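Trans-4-hydroxy-L-proline dehydratase (Clostridioides difficile 70-100-2010, PDB 6VXC) catalyses the dehydration of trans-4-hydroxy-L-proline to (S)-1-pyrroline-5-carboxylate as a glycyl radical enzyme in anaerobic hydroxyproline degradation. Local coordinates at residues L161-A166 with K491-E496; P474-L479 with K515-M520. All blocks are in the same frame, centred on the assembly; numbering follows the deposited sequence.

Contact 1: L161-A166 with K491-E496; sequences LAAYEA and KQIGIE
Ile493 reaches against the alanine-lined flank of helix 158-166, with CA atoms closest at Ala163 and Ile493, 5.9 Å apart. The apolar contacts divide between the two branches of Ile493. The CD1 methyl lies 3.7 Å from Ala162 CB and 4.1 Å from Ala166 CB, so it bridges two methyls one helical turn apart. It also rests 3.6 Å from Ala162 O, a van der Waals contact with a carbonyl whose hydrogen-bond partner is Ala166 N. With CG1 anti to the carbonyl carbon (chi1 -63°), the other branch, CG2, is left to meet Ala163, 4.1 Å from its CA. Met168 and Asp486 also touch the Ile493 side chain, and its backbone is hydrogen-bonded to Gly484. The end of the two-stranded antiparallel sheet 485-486/491-492 and the turn after it thus pack on helix 158-166.

The polar part lies at the exposed border. Lys491 reaches toward the helix, and a bend at chi3 (-52°) sets NZ 4.0 Å from Ala162 CB. Glu165 extends from the next turn at a slant to it, and its OE1 stays 4.2 Å from Lys491 NZ, too long for a salt bridge.

No hydrogen bond crosses between the two segments. Their cohesion therefore comes mainly from isoleucine carbon laid on small alanine methyls, which permit a close backbone approach, while the lysine and glutamate probably add a modest attraction at the solvent-facing margin.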
loop_
_atom_site.group_PDB
_atom_site.type_symbol
_atom_site.label_atom_id
_atom_site.label_comp_id
_atom_site.label_asym_id
_atom_site.label_seq_id
_atom_site.Cartn_x
_atom_site.Cartn_y
_atom_site.Cartn_z
ATOM N N LEU A 161 13.735 8.006 18.879
ATOM C CA LEU A 161 14.747 7.059 18.423
ATOM C C LEU A 161 14.731 5.792 19.266
ATOM O O LEU A 161 14.909 4.693 18.742
ATOM C CB LEU A 161 16.135 7.714 18.446
ATOM C CG LEU A 161 16.348 8.790 17.373
ATOM C CD1 LEU A 161 17.509 9.730 17.708
ATOM C CD2 LEU A 161 16.573 8.140 16.007
ATOM N N ALA A 162 14.541 5.923 20.573
ATOM C CA ALA A 162 14.474 4.733 21.414
ATOM C C ALA A 162 13.247 3.892 21.073
ATOM O O ALA A 162 13.347 2.668 20.931
ATOM C CB ALA A 162 14.475 5.132 22.888
ATOM N N ALA A 163 12.093 4.537 20.917
ATOM C CA ALA A 163 10.871 3.809 20.596
ATOM C C ALA A 163 10.968 3.163 19.221
ATOM O O ALA A 163 10.659 1.982 19.058
ATOM C CB ALA A 163 9.675 4.758 20.682
ATOM N N TYR A 164 11.457 3.911 18.232
ATOM C CA TYR A 164 11.659 3.361 16.895
ATOM C C TYR A 164 12.575 2.143 16.932
ATOM O O TYR A 164 12.228 1.066 16.423
ATOM C CB TYR A 164 12.218 4.466 15.983
ATOM C CG TYR A 164 12.760 4.018 14.641
ATOM C CD1 TYR A 164 11.910 3.628 13.606
ATOM C CD2 TYR A 164 14.128 4.041 14.388
ATOM C CE1 TYR A 164 12.416 3.238 12.380
ATOM C CE2 TYR A 164 14.644 3.667 13.169
ATOM C CZ TYR A 164 13.791 3.264 12.169
ATOM O OH TYR A 164 14.348 2.890 10.972
ATOM N N GLU A 165 13.719 2.274 17.603
ATOM C CA GLU A 165 14.680 1.177 17.658
ATOM C C GLU A 165 14.125 -0.033 18.389
ATOM O O GLU A 165 14.519 -1.161 18.088
ATOM C CB GLU A 165 15.970 1.652 18.321
ATOM C CG GLU A 165 16.846 2.417 17.388
ATOM C CD GLU A 165 17.963 3.120 18.115
ATOM O OE1 GLU A 165 18.160 2.829 19.320
ATOM O OE2 GLU A 165 18.627 3.972 17.487
ATOM N N ALA A 166 13.227 0.176 19.348
ATOM C CA ALA A 166 12.630 -0.913 20.118
ATOM C C ALA A 166 11.459 -1.602 19.420
ATOM O O ALA A 166 10.937 -2.584 19.949
ATOM C CB ALA A 166 12.146 -0.385 21.467
ATOM N N LYS A 491 15.394 -1.344 28.023
ATOM C CA LYS A 491 15.462 0.099 28.183
ATOM C C LYS A 491 14.114 0.622 28.647
ATOM O O LYS A 491 13.071 -0.014 28.442
ATOM C CB LYS A 491 15.850 0.810 26.883
ATOM C CG LYS A 491 17.176 0.368 26.323
ATOM C CD LYS A 491 17.834 1.459 25.480
ATOM C CE LYS A 491 16.934 2.027 24.419
ATOM N NZ LYS A 491 17.691 2.901 23.451
ATOM N N GLN A 492 14.150 1.800 29.269
ATOM C CA GLN A 492 12.939 2.536 29.619
ATOM C C GLN A 492 12.429 3.234 28.361
ATOM O O GLN A 492 12.942 4.280 27.967
ATOM C CB GLN A 492 13.226 3.545 30.727
ATOM C CG GLN A 492 11.985 4.242 31.268
ATOM C CD GLN A 492 11.083 3.313 32.075
ATOM O OE1 GLN A 492 11.459 2.194 32.404
ATOM N NE2 GLN A 492 9.882 3.771 32.372
ATOM N N ILE A 493 11.385 2.682 27.752
ATOM C CA ILE A 493 10.852 3.190 26.492
ATOM C C ILE A 493 9.601 4.029 26.714
ATOM O O ILE A 493 9.426 5.062 26.072
ATOM C CB ILE A 493 10.582 2.016 25.516
ATOM C CG1 ILE A 493 11.897 1.297 25.165
ATOM C CG2 ILE A 493 9.796 2.467 24.273
ATOM C CD1 ILE A 493 12.919 2.200 24.508
ATOM N N GLY A 494 8.750 3.620 27.644
ATOM C CA GLY A 494 7.530 4.326 27.970
ATOM C C GLY A 494 7.644 5.159 29.232
ATOM O O GLY A 494 8.737 5.553 29.650
ATOM N N ILE A 495 6.493 5.444 29.837
ATOM C CA ILE A 495 6.410 6.255 31.049
ATOM C C ILE A 495 6.065 5.357 32.238
ATOM O O ILE A 495 5.672 4.207 32.076
ATOM C CB ILE A 495 5.384 7.397 30.914
ATOM C CG1 ILE A 495 4.035 6.859 30.430
ATOM C CG2 ILE A 495 5.901 8.449 29.946
ATOM C CD1 ILE A 495 2.893 7.852 30.501
ATOM N N GLU A 496 6.204 5.906 33.449
ATOM C CA GLU A 496 5.918 5.160 34.683
ATOM C C GLU A 496 4.439 5.273 35.021
ATOM O O GLU A 496 4.008 6.217 35.670
ATOM C CB GLU A 496 6.769 5.665 35.841
ATOM C CG GLU A 496 8.229 5.269 35.765
ATOM C CD GLU A 496 9.057 5.796 36.945
ATOM O OE1 GLU A 496 8.469 6.164 37.990
ATOM O OE2 GLU A 496 10.302 5.838 36.811
#

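Contact 2: P474-L479 with K515-M520; sequences PKILEL and KQLHYM
Ile476 is the main bump of this helix pair, pushed into a hollow bounded by Gln516, Leu517 and Met520 on helix 506-538. Its CG2 methyl enters against the helix surface, 3.8 Å from Gln516 CB and 3.7 Å from the backbone N of Leu517. The extended CG1 branch (chi2 176°) carries CD1 along the partner helix toward its C-terminal end, where it meets Leu517 CD1 at 3.7 Å on one wall and Met520 CB at 4.1 Å on another.

One turn along helix 473-481, Leu479 makes a second, smaller bump. Met520 leaves its backbone with CG anti to N (chi1 -161°), then folds twice, bringing its CE methyl 3.9 Å from Leu479 CD1; the two side chains cross at about a right angle. Gln516 flanks Leu479 with its amide end, OE1 lying 4.2 Å from Leu479 CB. This amide is held from beyond the pair, as NE2 donates to Ile495 O and Thr497 OG1, so a buried polar group is satisfied while its aliphatic stem packs against Ile476.

The axes of segments 474-479 and 515-520 approach to 9.4 Å at 118° between their N-to-C directions. Leu477 faces away, onto helix 575-591, so helix 473-481 is sandwiched between two longer helices. Helix 473-481 directly follows strand 463-472. Such buried packing of obliquely crossed helices is consistent with the helical layers that surround the central barrel of glycyl radical enzymes.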
loop_
_atom_site.group_PDB
_atom_site.type_symbol
_atom_site.label_atom_id
_atom_site.label_comp_id
_atom_site.label_asym_id
_atom_site.label_seq_id
_atom_site.Cartn_x
_atom_site.Cartn_y
_atom_site.Cartn_z
ATOM N N PRO A 474 0.062 -4.207 20.860
ATOM C CA PRO A 474 0.378 -5.203 21.900
ATOM C C PRO A 474 1.610 -4.845 22.726
ATOM O O PRO A 474 1.625 -5.076 23.937
ATOM C CB PRO A 474 0.585 -6.494 21.087
ATOM C CG PRO A 474 -0.236 -6.286 19.821
ATOM C CD PRO A 474 -0.065 -4.814 19.520
ATOM N N LYS A 475 2.654 -4.303 22.104
ATOM C CA LYS A 475 3.828 -3.936 22.890
ATOM C C LYS A 475 3.558 -2.728 23.787
ATOM O O LYS A 475 4.222 -2.570 24.808
ATOM C CB LYS A 475 5.019 -3.674 21.984
ATOM C CG LYS A 475 6.365 -3.630 22.727
ATOM C CD LYS A 475 7.531 -3.701 21.751
ATOM C CE LYS A 475 8.894 -3.620 22.446
ATOM N NZ LYS A 475 9.264 -4.911 23.090
ATOM N N ILE A 476 2.574 -1.898 23.452
ATOM C CA ILE A 476 2.175 -0.854 24.386
ATOM C C ILE A 476 1.596 -1.472 25.654
ATOM O O ILE A 476 1.847 -0.983 26.762
ATOM C CB ILE A 476 1.200 0.124 23.708
ATOM C CG1 ILE A 476 1.955 0.898 22.609
ATOM C CG2 ILE A 476 0.544 1.063 24.738
ATOM C CD1 ILE A 476 1.077 1.827 21.786
ATOM N N LEU A 477 0.831 -2.566 25.528
ATOM C CA LEU A 477 0.411 -3.275 26.735
ATOM C C LEU A 477 1.621 -3.855 27.462
ATOM O O LEU A 477 1.701 -3.793 28.692
ATOM C CB LEU A 477 -0.604 -4.382 26.407
ATOM C CG LEU A 477 -1.090 -5.228 27.606
ATOM C CD1 LEU A 477 -1.826 -4.386 28.647
ATOM C CD2 LEU A 477 -1.986 -6.368 27.157
ATOM N N GLU A 478 2.588 -4.389 26.713
ATOM C CA GLU A 478 3.782 -4.924 27.356
ATOM C C GLU A 478 4.480 -3.857 28.189
ATOM O O GLU A 478 4.800 -4.091 29.360
ATOM C CB GLU A 478 4.736 -5.500 26.306
ATOM C CG GLU A 478 5.992 -6.169 26.879
ATOM C CD GLU A 478 6.835 -6.857 25.804
ATOM O OE1 GLU A 478 7.417 -6.162 24.953
ATOM O OE2 GLU A 478 6.902 -8.103 25.806
ATOM N N LEU A 479 4.640 -2.653 27.632
ATOM C CA LEU A 479 5.217 -1.553 28.400
ATOM C C LEU A 479 4.388 -1.264 29.640
ATOM O O LEU A 479 4.945 -1.064 30.720
ATOM C CB LEU A 479 5.333 -0.287 27.539
ATOM C CG LEU A 479 6.260 -0.223 26.315
ATOM C CD1 LEU A 479 6.278 1.204 25.746
ATOM C CD2 LEU A 479 7.672 -0.702 26.628
ATOM N N LYS A 515 -2.746 5.567 29.144
ATOM C CA LYS A 515 -1.687 6.556 29.333
ATOM C C LYS A 515 -0.433 6.184 28.551
ATOM O O LYS A 515 0.201 7.057 27.952
ATOM C CB LYS A 515 -1.341 6.719 30.811
ATOM C CG LYS A 515 -2.404 7.390 31.656
ATOM C CD LYS A 515 -1.841 7.591 33.060
ATOM C CE LYS A 515 -2.909 7.878 34.083
ATOM N NZ LYS A 515 -2.267 7.970 35.425
ATOM N N GLN A 516 -0.057 4.900 28.535
ATOM C CA GLN A 516 1.074 4.513 27.703
ATOM C C GLN A 516 0.784 4.795 26.235
ATOM O O GLN A 516 1.644 5.306 25.517
ATOM C CB GLN A 516 1.419 3.044 27.912
ATOM C CG GLN A 516 1.902 2.716 29.312
ATOM C CD GLN A 516 3.354 3.074 29.522
ATOM O OE1 GLN A 516 4.042 3.534 28.607
ATOM N NE2 GLN A 516 3.836 2.842 30.731
ATOM N N LEU A 517 -0.441 4.504 25.790
ATOM C CA LEU A 517 -0.843 4.778 24.414
ATOM C C LEU A 517 -0.724 6.263 24.081
ATOM O O LEU A 517 -0.193 6.632 23.030
ATOM C CB LEU A 517 -2.276 4.298 24.200
ATOM C CG LEU A 517 -2.934 4.456 22.836
ATOM C CD1 LEU A 517 -2.078 3.793 21.787
ATOM C CD2 LEU A 517 -4.322 3.823 22.882
ATOM N N HIS A 518 -1.267 7.118 24.949
ATOM C CA HIS A 518 -1.206 8.562 24.741
ATOM C C HIS A 518 0.233 9.019 24.573
ATOM O O HIS A 518 0.551 9.782 23.662
ATOM C CB HIS A 518 -1.873 9.286 25.918
ATOM C CG HIS A 518 -1.752 10.784 25.868
ATOM N ND1 HIS A 518 -2.411 11.559 24.935
ATOM C CD2 HIS A 518 -1.065 11.647 26.652
ATOM C CE1 HIS A 518 -2.133 12.834 25.148
ATOM N NE2 HIS A 518 -1.320 12.915 26.183
ATOM N N TYR A 519 1.126 8.535 25.434
ATOM C CA TYR A 519 2.528 8.926 25.345
ATOM C C TYR A 519 3.142 8.475 24.025
ATOM O O TYR A 519 3.831 9.245 23.348
ATOM C CB TYR A 519 3.294 8.330 26.518
ATOM C CG TYR A 519 4.783 8.605 26.508
ATOM C CD1 TYR A 519 5.274 9.887 26.731
ATOM C CD2 TYR A 519 5.691 7.578 26.319
ATOM C CE1 TYR A 519 6.629 10.138 26.749
ATOM C CE2 TYR A 519 7.051 7.811 26.332
ATOM C CZ TYR A 519 7.517 9.096 26.546
ATOM O OH TYR A 519 8.866 9.345 26.563
ATOM N N MET A 520 2.897 7.220 23.641
ATOM C CA MET A 520 3.526 6.702 22.429
ATOM C C MET A 520 2.981 7.402 21.184
ATOM O O MET A 520 3.731 7.671 20.234
ATOM C CB MET A 520 3.327 5.181 22.365
ATOM C CG MET A 520 4.280 4.438 21.425
ATOM S SD MET A 520 6.038 4.784 21.717
ATOM C CE MET A 520 6.133 4.399 23.453
#

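How the contacts relate
The centres of the two contacts lie about 10 Å apart, on the same side of the chain's centre, and their segments alternate along the sequence: 161-166, 474-479, 491-496, 515-520. Helix 473-481 leads through the small two-stranded sheet of 485-486 and 491-492 to helix 506-538, so the later three segments form one local excursion, onto which the much earlier helix 158-166 docks. The contacts touch directly: Ile495 CG2 packs 3.6 Å from Tyr519 CD1, and Ala163 packs on Met520. Together they join parts of the PFL family region that are far apart in sequence, away from the cysteine and glycine radical sites.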